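Local coordinates for protein yxeP (Bacillus subtilis, PDB 1YSJ) that probably removes the acetyl group from N-acetylcysteine, yielding acetate and cysteine, and binds two divalent metal ions per subunit, at residues L47-V52 and Q154-I159; E53-I58 and L75-I80; I98-I103 and D116-A121; H124-A129 and F179-K184; A161-V166 and G348-L353. The protein carries 1 engineered substitution. All coordinates share one frame; numbering follows the deposited sequence.

Interaction 1 (L47-V52 and Q154-I159); sequences LSFQEV and QPAEEI. With NI (nickel (II) ion), chain D.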
# COMPACT_ATOMS: atom_id res chain seq x y z
N LEU A 47 30.48 -6.49 0.51
CA LEU A 47 29.39 -5.59 0.12
C LEU A 47 29.85 -4.13 -0.03
O LEU A 47 30.93 -3.78 0.42
CB LEU A 47 28.22 -5.70 1.12
CG LEU A 47 27.60 -7.10 1.25
CD1 LEU A 47 26.62 -7.20 2.41
CD2 LEU A 47 26.91 -7.50 -0.05
N SER A 48 29.03 -3.31 -0.69
CA SER A 48 29.28 -1.87 -0.89
C SER A 48 29.76 -1.17 0.38
O SER A 48 29.12 -1.28 1.43
CB SER A 48 28.01 -1.17 -1.40
OG SER A 48 27.65 -1.61 -2.70
N PHE A 49 30.88 -0.45 0.26
CA PHE A 49 31.54 0.27 1.37
C PHE A 49 32.11 -0.62 2.49
O PHE A 49 32.56 -0.11 3.52
CB PHE A 49 30.63 1.37 1.96
CG PHE A 49 30.46 2.56 1.05
CD1 PHE A 49 29.19 3.11 0.85
CD2 PHE A 49 31.55 3.14 0.40
CE1 PHE A 49 29.01 4.21 0.02
CE2 PHE A 49 31.38 4.24 -0.44
CZ PHE A 49 30.11 4.78 -0.63
N GLN A 50 32.11 -1.93 2.27
CA GLN A 50 32.61 -2.90 3.25
C GLN A 50 33.76 -3.72 2.66
O GLN A 50 34.10 -4.79 3.19
CB GLN A 50 31.48 -3.83 3.71
CG GLN A 50 30.34 -3.12 4.43
CD GLN A 50 29.37 -4.09 5.09
OE1 GLN A 50 29.74 -4.80 6.05
NE2 GLN A 50 28.13 -4.12 4.61
N GLU A 51 34.35 -3.20 1.58
CA GLU A 51 35.40 -3.89 0.85
C GLU A 51 36.77 -3.66 1.48
O GLU A 51 37.70 -3.16 0.84
CB GLU A 51 35.41 -3.47 -0.63
CG GLU A 51 34.03 -3.30 -1.28
CD GLU A 51 33.46 -1.88 -1.14
OE1 GLU A 51 33.95 -1.10 -0.30
OE2 GLU A 51 32.51 -1.55 -1.88
N VAL A 52 36.89 -4.03 2.75
CA VAL A 52 38.12 -3.85 3.52
C VAL A 52 39.23 -4.78 3.03
O VAL A 52 40.35 -4.34 2.74
CB VAL A 52 37.85 -4.05 5.04
CG1 VAL A 52 39.14 -3.90 5.86
CG2 VAL A 52 36.80 -3.04 5.53
N GLN A 154 36.92 1.34 -7.56
CA GLN A 154 35.84 2.08 -6.95
C GLN A 154 34.93 1.21 -6.09
O GLN A 154 34.44 0.17 -6.55
CB GLN A 154 35.02 2.76 -8.05
CG GLN A 154 33.77 3.47 -7.56
CD GLN A 154 32.70 3.57 -8.61
OE1 GLN A 154 32.93 4.12 -9.70
NE2 GLN A 154 31.51 3.06 -8.30
N PRO A 155 34.66 1.64 -4.85
CA PRO A 155 33.71 0.91 -4.01
C PRO A 155 32.28 1.28 -4.38
O PRO A 155 32.06 2.26 -5.08
CB PRO A 155 34.02 1.44 -2.60
CG PRO A 155 34.48 2.85 -2.84
CD PRO A 155 35.20 2.84 -4.16
N ALA A 156 31.32 0.46 -3.93
CA ALA A 156 29.91 0.86 -3.88
C ALA A 156 29.26 1.26 -5.22
O ALA A 156 28.49 2.23 -5.28
CB ALA A 156 29.72 1.97 -2.84
N GLU A 157 29.55 0.52 -6.29
CA GLU A 157 28.86 0.72 -7.56
C GLU A 157 27.40 0.28 -7.44
O GLU A 157 26.49 0.93 -7.96
CB GLU A 157 29.56 -0.03 -8.70
CG GLU A 157 29.02 0.27 -10.11
CD GLU A 157 27.72 -0.48 -10.45
OE1 GLU A 157 27.54 -1.63 -10.00
OE2 GLU A 157 26.89 0.10 -11.17
N GLU A 158 27.19 -0.83 -6.74
CA GLU A 158 25.87 -1.45 -6.66
C GLU A 158 24.82 -0.57 -5.97
O GLU A 158 23.63 -0.74 -6.20
CB GLU A 158 25.94 -2.83 -6.01
CG GLU A 158 26.81 -3.84 -6.78
CD GLU A 158 26.21 -4.27 -8.11
OE1 GLU A 158 25.07 -3.87 -8.46
OE2 GLU A 158 26.88 -5.03 -8.84
N ILE A 159 25.27 0.37 -5.15
CA ILE A 159 24.35 1.30 -4.49
C ILE A 159 24.49 2.72 -5.04
O ILE A 159 23.93 3.67 -4.49
CB ILE A 159 24.48 1.27 -2.95
CG1 ILE A 159 25.92 1.58 -2.51
CG2 ILE A 159 23.99 -0.07 -2.41
CD1 ILE A 159 26.06 1.99 -1.06
NI NI D . 25.25 -4.99 -10.59
O HOH W 1 26.58 -3.36 -11.89
O HOH W 2 23.95 -3.91 -12.21
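Beside the dinuclear nickel site of this M20 peptidase, S48, F49 and E51 of the loop before helix 52-64 pack on P155, A156 and I159 of the loop that leaves strand 148-154 and supplies the nickel ligand E158. A type II turn from L47 to Q50 presents the aromatic ring. The methyl group CB of A156 sits over the middle of one face, 3.5 Å from the centroid of the F49 ring, a CH-pi contact for which a residue as small as alanine is well suited. I159 extends the apolar patch, its CD1 lying 3.8 Å from F49 CD1. The polar centre is the carboxylate of E51, whose chain bends at CG (chi2 90°) and so brings the acid group back to its own turn. A156 N donates to E51 OE2 at 3.1 Å on the syn side, while F49 N reaches E51 OE2 at 2.9 Å from above the carboxylate plane, the two donors approaching from opposite faces. The other oxygen, E51 OE1, is bonded to the hydroxyl of T77. S48 lays its OG 3.5 Å from A156 CA and spends its hydroxyl on D99, which also accepts from the backbone N of E158. Further along, E158 holds one nickel with both carboxylate oxygens, and E157 OE1 accepts from a water that joins the two nickels. A buried glutamate thus satisfies two backbone N-H groups at once, and this should steady the start of a loop whose next residues face the metals.

Interaction 2 (E53-I58 and L75-I80); sequences ETTKKI and LKTGVI. Engineered in segment 75-80: G78 (natural residue Ala).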
# COMPACT_ATOMS: atom_id res chain seq x y z
N GLU A 53 38.91 -6.07 2.92
CA GLU A 53 39.88 -7.08 2.52
C GLU A 53 40.21 -7.00 1.03
O GLU A 53 41.34 -7.25 0.63
CB GLU A 53 39.39 -8.49 2.87
CG GLU A 53 39.34 -8.78 4.37
CD GLU A 53 40.66 -8.51 5.08
OE1 GLU A 53 41.69 -9.05 4.64
OE2 GLU A 53 40.65 -7.76 6.07
N THR A 54 39.20 -6.65 0.23
CA THR A 54 39.37 -6.46 -1.21
C THR A 54 40.34 -5.31 -1.49
O THR A 54 41.27 -5.46 -2.28
CB THR A 54 38.00 -6.20 -1.90
OG1 THR A 54 37.06 -7.20 -1.49
CG2 THR A 54 38.12 -6.22 -3.41
N THR A 55 40.14 -4.19 -0.80
CA THR A 55 41.03 -3.04 -0.86
C THR A 55 42.45 -3.42 -0.45
O THR A 55 43.43 -2.99 -1.06
CB THR A 55 40.50 -1.91 0.04
OG1 THR A 55 39.22 -1.48 -0.44
CG2 THR A 55 41.45 -0.72 0.08
N LYS A 56 42.56 -4.24 0.60
CA LYS A 56 43.84 -4.72 1.08
C LYS A 56 44.56 -5.57 0.03
O LYS A 56 45.75 -5.39 -0.20
CB LYS A 56 43.63 -5.52 2.37
CG LYS A 56 44.88 -5.81 3.16
CD LYS A 56 44.67 -6.98 4.11
CE LYS A 56 43.91 -6.57 5.37
NZ LYS A 56 44.74 -5.72 6.27
N LYS A 57 43.82 -6.48 -0.62
CA LYS A 57 44.39 -7.37 -1.63
C LYS A 57 44.85 -6.61 -2.87
O LYS A 57 45.96 -6.84 -3.35
CB LYS A 57 43.40 -8.47 -2.01
CG LYS A 57 43.24 -9.54 -0.94
CD LYS A 57 41.89 -10.25 -1.05
CE LYS A 57 41.72 -11.27 0.07
NZ LYS A 57 40.42 -11.98 -0.02
N ILE A 58 44.01 -5.70 -3.36
CA ILE A 58 44.33 -4.86 -4.51
C ILE A 58 45.61 -4.06 -4.27
O ILE A 58 46.51 -4.07 -5.12
CB ILE A 58 43.15 -3.93 -4.90
CG1 ILE A 58 41.92 -4.75 -5.30
CG2 ILE A 58 43.53 -2.99 -6.05
CD1 ILE A 58 40.63 -3.96 -5.23
N LEU A 75 38.95 7.93 1.11
CA LEU A 75 38.44 6.65 0.61
C LEU A 75 38.89 5.51 1.51
O LEU A 75 40.00 4.99 1.35
CB LEU A 75 38.89 6.39 -0.83
CG LEU A 75 38.18 7.12 -1.97
CD1 LEU A 75 38.86 6.78 -3.29
CD2 LEU A 75 36.69 6.78 -2.03
N LYS A 76 38.03 5.13 2.45
CA LYS A 76 38.30 4.03 3.39
C LYS A 76 38.50 2.73 2.61
O LYS A 76 39.47 2.00 2.84
CB LYS A 76 37.17 3.85 4.41
CG LYS A 76 36.54 5.15 4.94
CD LYS A 76 35.18 5.46 4.28
CE LYS A 76 35.34 6.25 2.99
NZ LYS A 76 34.23 6.06 2.01
N THR A 77 37.58 2.45 1.69
CA THR A 77 37.72 1.33 0.78
C THR A 77 37.87 1.85 -0.65
O THR A 77 37.37 2.93 -0.99
CB THR A 77 36.53 0.34 0.86
OG1 THR A 77 35.32 1.03 0.51
CG2 THR A 77 36.39 -0.23 2.27
N GLY A 78 38.56 1.09 -1.48
CA GLY A 78 38.85 1.53 -2.83
C GLY A 78 40.32 1.90 -2.93
O GLY A 78 40.93 2.30 -1.94
N VAL A 79 40.88 1.75 -4.12
CA VAL A 79 42.31 1.95 -4.34
C VAL A 79 42.51 2.84 -5.55
O VAL A 79 41.88 2.63 -6.60
CB VAL A 79 43.05 0.59 -4.53
CG1 VAL A 79 44.55 0.80 -4.70
CG2 VAL A 79 42.79 -0.35 -3.37
N ILE A 80 43.37 3.84 -5.40
CA ILE A 80 43.76 4.70 -6.50
C ILE A 80 45.25 4.49 -6.76
O ILE A 80 46.08 4.67 -5.86
CB ILE A 80 43.48 6.21 -6.21
CG1 ILE A 80 42.08 6.41 -5.59
CG2 ILE A 80 43.67 7.05 -7.48
CD1 ILE A 80 40.88 5.97 -6.45
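T55 OG1 accepts a nearly straight hydrogen bond from G78 N, 2.8 Å long with an angle of 171° at the hydrogen, joining helix 52-64 to the approach of strand 79-84. The hydroxyl also meets the chain just before, with T77 CB 3.5 Å from T55 OG1. With chi1 at -63°, OG1 stands beside the backbone N of T55 and the methyl CG2 is directed to the strand, where it lies 3.7 Å from V79 CG2. That valine methyl also meets T55 O at 3.6 Å and, one turn further along the helix, I58 CG2 at 3.8 Å, so methyl groups of three beta-branched residues, T55, I58 and V79, form an apolar patch beside the polar bond. G78 is an engineered residue replacing the natural alanine; a beta carbon at its place would point away from the helix, and at its backbone angles it would press on the carbonyl oxygen of T77. In the second shell, T55 OG1 is bonded to E51 O, a carbonyl that can only accept; the hydroxyl thus gives its proton to E51, the N-cap residue of its own helix, and accepts from the N-H of G78. Threonine suits this double role, since its methyl remains for packing. I58 also packs on I98, through its CD1 branch, both I58 and V79 touch F153 of strand 148-154, which also pairs with V79 through the backbone, and T54 packs against L41 of helix 28-43.

Interaction 3 (I98-I103 and D116-A121); sequences IDALPI and DGTMHA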
# COMPACT_ATOMS: atom_id res chain seq x y z
N ILE A 98 34.57 -2.67 -7.37
CA ILE A 98 35.10 -3.74 -6.50
C ILE A 98 34.10 -4.43 -5.55
O ILE A 98 34.46 -5.36 -4.84
CB ILE A 98 36.36 -3.27 -5.70
CG1 ILE A 98 35.99 -2.22 -4.64
CG2 ILE A 98 37.43 -2.74 -6.65
CD1 ILE A 98 37.11 -1.90 -3.64
N ASP A 99 32.84 -3.96 -5.53
CA ASP A 99 31.84 -4.46 -4.58
C ASP A 99 30.98 -5.63 -5.09
O ASP A 99 30.72 -5.74 -6.29
CB ASP A 99 30.94 -3.31 -4.08
CG ASP A 99 30.14 -2.65 -5.20
OD1 ASP A 99 30.59 -2.63 -6.38
OD2 ASP A 99 29.05 -2.12 -4.90
N ALA A 100 30.55 -6.48 -4.17
CA ALA A 100 29.69 -7.63 -4.47
C ALA A 100 28.23 -7.38 -4.05
O ALA A 100 27.85 -6.24 -3.77
CB ALA A 100 30.24 -8.87 -3.81
N LEU A 101 27.44 -8.45 -3.98
CA LEU A 101 25.99 -8.34 -3.76
C LEU A 101 25.45 -9.25 -2.65
O LEU A 101 25.99 -10.33 -2.43
CB LEU A 101 25.24 -8.61 -5.06
CG LEU A 101 25.25 -7.48 -6.09
CD1 LEU A 101 25.01 -8.03 -7.48
CD2 LEU A 101 24.23 -6.38 -5.74
N PRO A 102 24.37 -8.81 -1.97
CA PRO A 102 23.73 -9.61 -0.92
C PRO A 102 22.89 -10.75 -1.49
O PRO A 102 21.67 -10.82 -1.26
CB PRO A 102 22.85 -8.60 -0.19
CG PRO A 102 22.48 -7.61 -1.25
CD PRO A 102 23.70 -7.50 -2.14
N ILE A 103 23.53 -11.65 -2.24
CA ILE A 103 22.85 -12.78 -2.84
C ILE A 103 23.64 -14.06 -2.53
O ILE A 103 24.87 -14.04 -2.54
CB ILE A 103 22.71 -12.62 -4.38
CG1 ILE A 103 22.16 -11.24 -4.75
CG2 ILE A 103 21.83 -13.72 -4.97
CD1 ILE A 103 22.42 -10.82 -6.18
N ASP A 116 28.42 -16.94 2.92
CA ASP A 116 27.02 -17.24 2.61
C ASP A 116 26.15 -15.97 2.56
O ASP A 116 26.16 -15.17 3.49
CB ASP A 116 26.44 -18.24 3.62
CG ASP A 116 27.05 -19.63 3.50
OD1 ASP A 116 26.82 -20.45 4.41
OD2 ASP A 116 27.77 -19.93 2.51
N GLY A 117 25.40 -15.81 1.48
CA GLY A 117 24.52 -14.66 1.31
C GLY A 117 25.19 -13.49 0.61
O GLY A 117 24.54 -12.49 0.34
N THR A 118 26.49 -13.62 0.33
CA THR A 118 27.23 -12.62 -0.44
C THR A 118 27.86 -13.28 -1.67
O THR A 118 28.36 -14.41 -1.59
CB THR A 118 28.29 -11.90 0.42
OG1 THR A 118 27.66 -11.36 1.59
CG2 THR A 118 28.94 -10.74 -0.35
N MSE A 119 27.82 -12.58 -2.80
CA MSE A 119 28.34 -13.10 -4.06
C MSE A 119 28.68 -12.01 -5.05
O MSE A 119 27.95 -11.02 -5.18
CB MSE A 119 27.35 -14.08 -4.71
CG MSE A 119 27.67 -14.41 -6.16
SE MSE A 119 26.31 -15.43 -7.09
CE MSE A 119 24.76 -14.80 -6.16
N HIS A 120 29.79 -12.20 -5.77
CA HIS A 120 30.13 -11.39 -6.93
C HIS A 120 29.29 -11.81 -8.13
O HIS A 120 29.81 -12.42 -9.08
CB HIS A 120 31.63 -11.49 -7.23
CG HIS A 120 32.46 -10.45 -6.53
ND1 HIS A 120 32.34 -9.11 -6.80
CD2 HIS A 120 33.41 -10.56 -5.58
CE1 HIS A 120 33.19 -8.43 -6.04
NE2 HIS A 120 33.84 -9.29 -5.28
N ALA A 121 28.00 -11.49 -8.09
CA ALA A 121 27.04 -11.91 -9.12
C ALA A 121 26.95 -10.93 -10.30
O ALA A 121 26.09 -11.06 -11.16
CB ALA A 121 25.66 -12.12 -8.50
O HOH W 3 34.38 -7.49 -2.95
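The imidazole of H120 carries the methyl of A100 over the middle of one face, A100 CB being 3.7 Å from the ring centroid in a CH-pi contact. At the ring's edge and near its plane lies the carbonyl of I98, with I98 O 3.5 Å from H120 CE1. A water, out of the ring plane on the A100 side, donates to I98 O and is hydrogen-bonded to H120 NE2 at 3.0 Å. An alanine in place of H120 would take away the surface under the A100 methyl and would probably leave this water without its histidine partner. The chains pair as a single antiparallel, hydrogen-bonded bridge, L101 N to M119 O and M119 N to L101 O, both 2.9 Å. Beyond it the selenomethionine M119 extends from the backbone (chi1 166°) and brings its methyl CE to within 3.3 Å of I103 CG2. D99 of this loop accepts from H124 ND1 and E158 N, positioning two nickel ligands. Both segments belong to the long connection between strand 91-97 and helix 124-139: I98 leans on helix 52-64 and on T128, H120 touches D125 of helix 124-139, and A121 is tied through its backbone to the nickel ligand H374.

Interaction 4 (H124-A129 and F179-K184); sequences HDFHTA and FGMHNK. With NI (nickel (II) ion), chain C.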
# COMPACT_ATOMS: atom_id res chain seq x y z
N HIS A 124 32.29 -8.12 -10.86
CA HIS A 124 33.18 -7.04 -10.43
C HIS A 124 34.55 -7.56 -10.00
O HIS A 124 35.55 -6.83 -10.06
CB HIS A 124 32.53 -6.22 -9.32
CG HIS A 124 31.31 -5.47 -9.75
ND1 HIS A 124 30.73 -4.49 -8.98
CD2 HIS A 124 30.57 -5.54 -10.89
CE1 HIS A 124 29.67 -4.00 -9.61
NE2 HIS A 124 29.56 -4.62 -10.77
N ASP A 125 34.59 -8.81 -9.56
CA ASP A 125 35.84 -9.51 -9.32
C ASP A 125 36.64 -9.59 -10.63
O ASP A 125 37.83 -9.28 -10.65
CB ASP A 125 35.58 -10.91 -8.72
CG ASP A 125 34.60 -11.75 -9.53
OD1 ASP A 125 33.72 -11.19 -10.22
OD2 ASP A 125 34.70 -13.00 -9.48
N PHE A 126 35.96 -9.99 -11.72
CA PHE A 126 36.53 -9.96 -13.07
C PHE A 126 37.02 -8.58 -13.51
O PHE A 126 38.14 -8.46 -14.01
CB PHE A 126 35.53 -10.54 -14.09
CG PHE A 126 35.86 -10.21 -15.52
CD1 PHE A 126 36.89 -10.88 -16.18
CD2 PHE A 126 35.14 -9.25 -16.22
CE1 PHE A 126 37.20 -10.59 -17.51
CE2 PHE A 126 35.44 -8.94 -17.54
CZ PHE A 126 36.47 -9.61 -18.19
N HIS A 127 36.19 -7.55 -13.33
CA HIS A 127 36.59 -6.18 -13.70
C HIS A 127 37.87 -5.77 -12.99
O HIS A 127 38.79 -5.24 -13.61
CB HIS A 127 35.49 -5.16 -13.39
CG HIS A 127 34.19 -5.42 -14.09
ND1 HIS A 127 32.98 -4.99 -13.59
CD2 HIS A 127 33.91 -6.08 -15.24
CE1 HIS A 127 32.01 -5.37 -14.40
NE2 HIS A 127 32.55 -6.04 -15.41
N THR A 128 37.90 -6.03 -11.68
CA THR A 128 39.04 -5.69 -10.83
C THR A 128 40.33 -6.40 -11.27
O THR A 128 41.34 -5.74 -11.52
CB THR A 128 38.73 -5.99 -9.33
OG1 THR A 128 37.68 -5.12 -8.89
CG2 THR A 128 39.97 -5.77 -8.45
N ALA A 129 40.28 -7.72 -11.38
CA ALA A 129 41.44 -8.51 -11.80
C ALA A 129 41.96 -8.10 -13.19
O ALA A 129 43.17 -8.01 -13.38
CB ALA A 129 41.13 -10.00 -11.76
N PHE A 179 37.81 5.77 -18.69
CA PHE A 179 37.39 4.58 -19.41
C PHE A 179 37.02 3.46 -18.46
O PHE A 179 37.58 3.33 -17.37
CB PHE A 179 38.47 4.16 -20.40
CG PHE A 179 38.91 5.27 -21.31
CD1 PHE A 179 40.05 6.02 -21.01
CD2 PHE A 179 38.16 5.60 -22.43
CE1 PHE A 179 40.44 7.07 -21.84
CE2 PHE A 179 38.55 6.65 -23.27
CZ PHE A 179 39.69 7.38 -22.97
N GLY A 180 36.05 2.65 -18.87
CA GLY A 180 35.54 1.57 -18.04
C GLY A 180 34.92 0.47 -18.86
O GLY A 180 34.73 0.60 -20.07
N MSE A 181 34.62 -0.64 -18.20
CA MSE A 181 33.97 -1.75 -18.86
C MSE A 181 32.88 -2.30 -17.97
O MSE A 181 32.87 -2.09 -16.76
CB MSE A 181 34.99 -2.85 -19.17
CG MSE A 181 34.98 -4.01 -18.18
SE MSE A 181 36.46 -5.24 -18.41
CE MSE A 181 37.67 -4.43 -17.19
N HIS A 182 31.95 -3.01 -18.60
CA HIS A 182 31.16 -3.98 -17.88
C HIS A 182 31.13 -5.28 -18.67
O HIS A 182 30.94 -5.27 -19.89
CB HIS A 182 29.75 -3.48 -17.59
CG HIS A 182 29.15 -4.10 -16.37
ND1 HIS A 182 28.74 -5.42 -16.33
CD2 HIS A 182 28.91 -3.59 -15.14
CE1 HIS A 182 28.28 -5.69 -15.12
NE2 HIS A 182 28.37 -4.60 -14.38
N ASN A 183 31.32 -6.39 -17.97
CA ASN A 183 31.19 -7.71 -18.57
C ASN A 183 29.80 -7.86 -19.18
O ASN A 183 28.82 -7.35 -18.64
CB ASN A 183 31.47 -8.81 -17.54
CG ASN A 183 30.36 -8.94 -16.51
OD1 ASN A 183 29.36 -9.62 -16.73
ND2 ASN A 183 30.54 -8.28 -15.37
N LYS A 184 29.73 -8.53 -20.32
CA LYS A 184 28.48 -8.74 -21.01
C LYS A 184 28.36 -10.23 -21.34
O LYS A 184 28.96 -10.70 -22.30
CB LYS A 184 28.41 -7.88 -22.28
CG LYS A 184 27.00 -7.56 -22.77
CD LYS A 184 26.32 -6.53 -21.87
CE LYS A 184 25.06 -5.95 -22.51
NZ LYS A 184 23.93 -6.89 -22.48
NI NI C . 28.11 -4.41 -12.21
O HOH W 1 26.58 -3.36 -11.89
O HOH W 4 29.03 -2.34 -12.39
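H127, with CG beside its backbone N (chi1 -59°), swings its imidazole from helix 124-139 to the strand, where H182, with CG opposite its own N (chi1 -153°), turns a ring face to meet it. H127 CE1 stands over that face in an edge-to-face pair, the centroids of the H127 and H182 rings 4.6 Å apart. H127 NE2 accepts from N183 N at 2.9 Å, while its ND1 is bonded to D97. With a leucine in place of H127, the N-H of N183 and the carboxylate of D97 would probably lose their partner, and the H182 ring the edge against its face. H182 ND1 donates in plane to N183 O, 3.0 Å and nearly straight, which fixes the ring's rotation. On the metal side, H182 NE2 coordinates a nickel ion at 2.2 Å. H124, its ND1 held by D99, gives its NE2 to the same metal. M181 (selenomethionine), also against H127, places SE 3.9 Å from F126 CE2 in an oblique Met-aromatic contact. Histidines from a helix start and a strand end, each steadied through ND1, thus help form one of the two nickel sites of this M20 peptidase's dinuclear centre, C122 and one water being shared with the other.

Interaction 5 (A161-V166 and G348-L353); sequences AGARKV and GEDFAL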
# COMPACT_ATOMS: atom_id res chain seq x y z
N ALA A 161 26.92 4.86 -5.12
CA ALA A 161 27.44 5.82 -4.16
C ALA A 161 28.96 6.03 -4.25
O ALA A 161 29.47 7.06 -3.82
CB ALA A 161 27.04 5.41 -2.75
N GLY A 162 29.65 5.07 -4.84
CA GLY A 162 31.12 5.08 -4.88
C GLY A 162 31.76 6.07 -5.81
O GLY A 162 32.77 6.69 -5.47
N ALA A 163 31.19 6.21 -7.01
CA ALA A 163 31.66 7.19 -7.99
C ALA A 163 31.59 8.62 -7.46
O ALA A 163 32.49 9.42 -7.70
CB ALA A 163 30.89 7.05 -9.29
N ARG A 164 30.52 8.93 -6.73
CA ARG A 164 30.38 10.24 -6.09
C ARG A 164 31.46 10.48 -5.03
O ARG A 164 31.98 11.59 -4.93
CB ARG A 164 28.98 10.40 -5.48
CG ARG A 164 28.67 11.81 -4.98
CD ARG A 164 27.23 11.92 -4.47
NE ARG A 164 26.28 12.19 -5.54
CZ ARG A 164 25.51 11.28 -6.13
NH1 ARG A 164 25.56 10.00 -5.76
NH2 ARG A 164 24.68 11.64 -7.10
N LYS A 165 31.80 9.45 -4.26
CA LYS A 165 32.86 9.53 -3.24
C LYS A 165 34.25 9.75 -3.86
O LYS A 165 35.05 10.53 -3.34
CB LYS A 165 32.89 8.27 -2.37
CG LYS A 165 31.66 8.07 -1.48
CD LYS A 165 31.59 9.11 -0.36
CE LYS A 165 30.34 8.94 0.48
NZ LYS A 165 30.02 10.18 1.24
N VAL A 166 34.50 9.06 -4.98
CA VAL A 166 35.73 9.19 -5.76
C VAL A 166 35.87 10.61 -6.31
O VAL A 166 36.94 11.23 -6.18
CB VAL A 166 35.76 8.14 -6.92
CG1 VAL A 166 36.83 8.47 -7.96
CG2 VAL A 166 35.94 6.72 -6.38
N GLY A 348 21.40 1.02 -14.67
CA GLY A 348 22.15 2.24 -14.42
C GLY A 348 23.52 1.93 -13.85
O GLY A 348 23.69 0.97 -13.10
N GLU A 349 24.51 2.73 -14.23
CA GLU A 349 25.87 2.55 -13.77
C GLU A 349 26.38 3.89 -13.26
O GLU A 349 26.20 4.91 -13.92
CB GLU A 349 26.74 2.02 -14.91
CG GLU A 349 27.55 0.75 -14.57
CD GLU A 349 28.82 1.03 -13.77
OE1 GLU A 349 29.60 0.07 -13.56
OE2 GLU A 349 29.05 2.18 -13.35
N ASP A 350 27.02 3.90 -12.09
CA ASP A 350 27.48 5.17 -11.52
C ASP A 350 28.73 5.73 -12.21
O ASP A 350 29.15 6.85 -11.93
CB ASP A 350 27.57 5.14 -9.98
CG ASP A 350 28.76 4.35 -9.45
OD1 ASP A 350 29.42 3.58 -10.18
OD2 ASP A 350 29.02 4.51 -8.24
N PHE A 351 29.27 4.96 -13.16
CA PHE A 351 30.30 5.45 -14.08
C PHE A 351 29.80 6.70 -14.82
O PHE A 351 30.60 7.56 -15.20
CB PHE A 351 30.69 4.35 -15.08
CG PHE A 351 31.80 4.74 -16.02
CD1 PHE A 351 33.13 4.60 -15.64
CD2 PHE A 351 31.51 5.24 -17.29
CE1 PHE A 351 34.16 4.96 -16.51
CE2 PHE A 351 32.54 5.61 -18.16
CZ PHE A 351 33.87 5.47 -17.77
N ALA A 352 28.48 6.79 -15.01
CA ALA A 352 27.84 7.94 -15.67
C ALA A 352 28.11 9.26 -14.96
O ALA A 352 28.19 10.31 -15.60
CB ALA A 352 26.34 7.70 -15.78
N LEU A 353 28.24 9.20 -13.63
CA LEU A 353 28.58 10.37 -12.82
C LEU A 353 29.94 10.97 -13.21
O LEU A 353 30.10 12.19 -13.23
CB LEU A 353 28.56 10.02 -11.33
CG LEU A 353 27.21 9.92 -10.63
CD1 LEU A 353 27.42 9.48 -9.19
CD2 LEU A 353 26.43 11.23 -10.67
O HOH W 5 28.14 7.21 -7.06
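A helix-capping contact between distant parts of the chain joins D350, of the turn around helix 351-355, to the start of helix 162-168 at A163. A163 N donates to D350 OD2 at 3.0 Å with an angle of 164° at the hydrogen, arriving from above the carboxylate plane. The same D350 OD2 accepts from a water, which in turn takes the N-H of R164 at 3.0 Å, so two N-H groups of the first helical turn are served, one directly and one through the water. D350 has CG between its backbone N and carbonyl carbon (chi1 74°), a crowded setting that directs the acid group to the helix. Alanine suits position 163 because the fit is close: A163 CB lies 3.2 Å from D350 O and 3.3 Å from D350 OD2. A side-chain acceptor at the amino end of a helix is a familiar capping device, though here it comes from another part of the sequence; the helix end would probably stabilise the negative charge. D350 OD1 has other partners: a salt bridge to R95 and a hydrogen bond from Q154. E349 makes a local cap of its own, its OE2 accepting from F351 N at 2.8 Å while also pairing with R95. On the outer side, R164 bends at chi3 (-85°) and brings its guanidinium against L353, whose CD1 lies over one face, offset toward the rim, 3.9 Å from R164 NH1. L353 CD1 also touches A163 CB at 4.2 Å, and the leucine packs further on P316 of strand 306-320.

From the N terminus, interaction 1 opens at 47-52 and closes at 154-159, a loop of about a hundred residues. Nested inside it lie interaction 2, which folds helix 52-64 onto the entry of strand 79-84, and interaction 3, within the connection from strand 91-97 to helix 124-139. Interaction 4 starts inside the same loop but ends on strand 175-184, so it crosses interaction 1; they share a water between the nickels. Interaction 5 opens after interaction 1 has closed, crosses interaction 4, and spans the four-stranded sheet before returning at 348-353. Interactions 2 and 4 hold helices against the eight-stranded sheet, 1 and 3 join loops beside the metals, and 5 joins two helix starts.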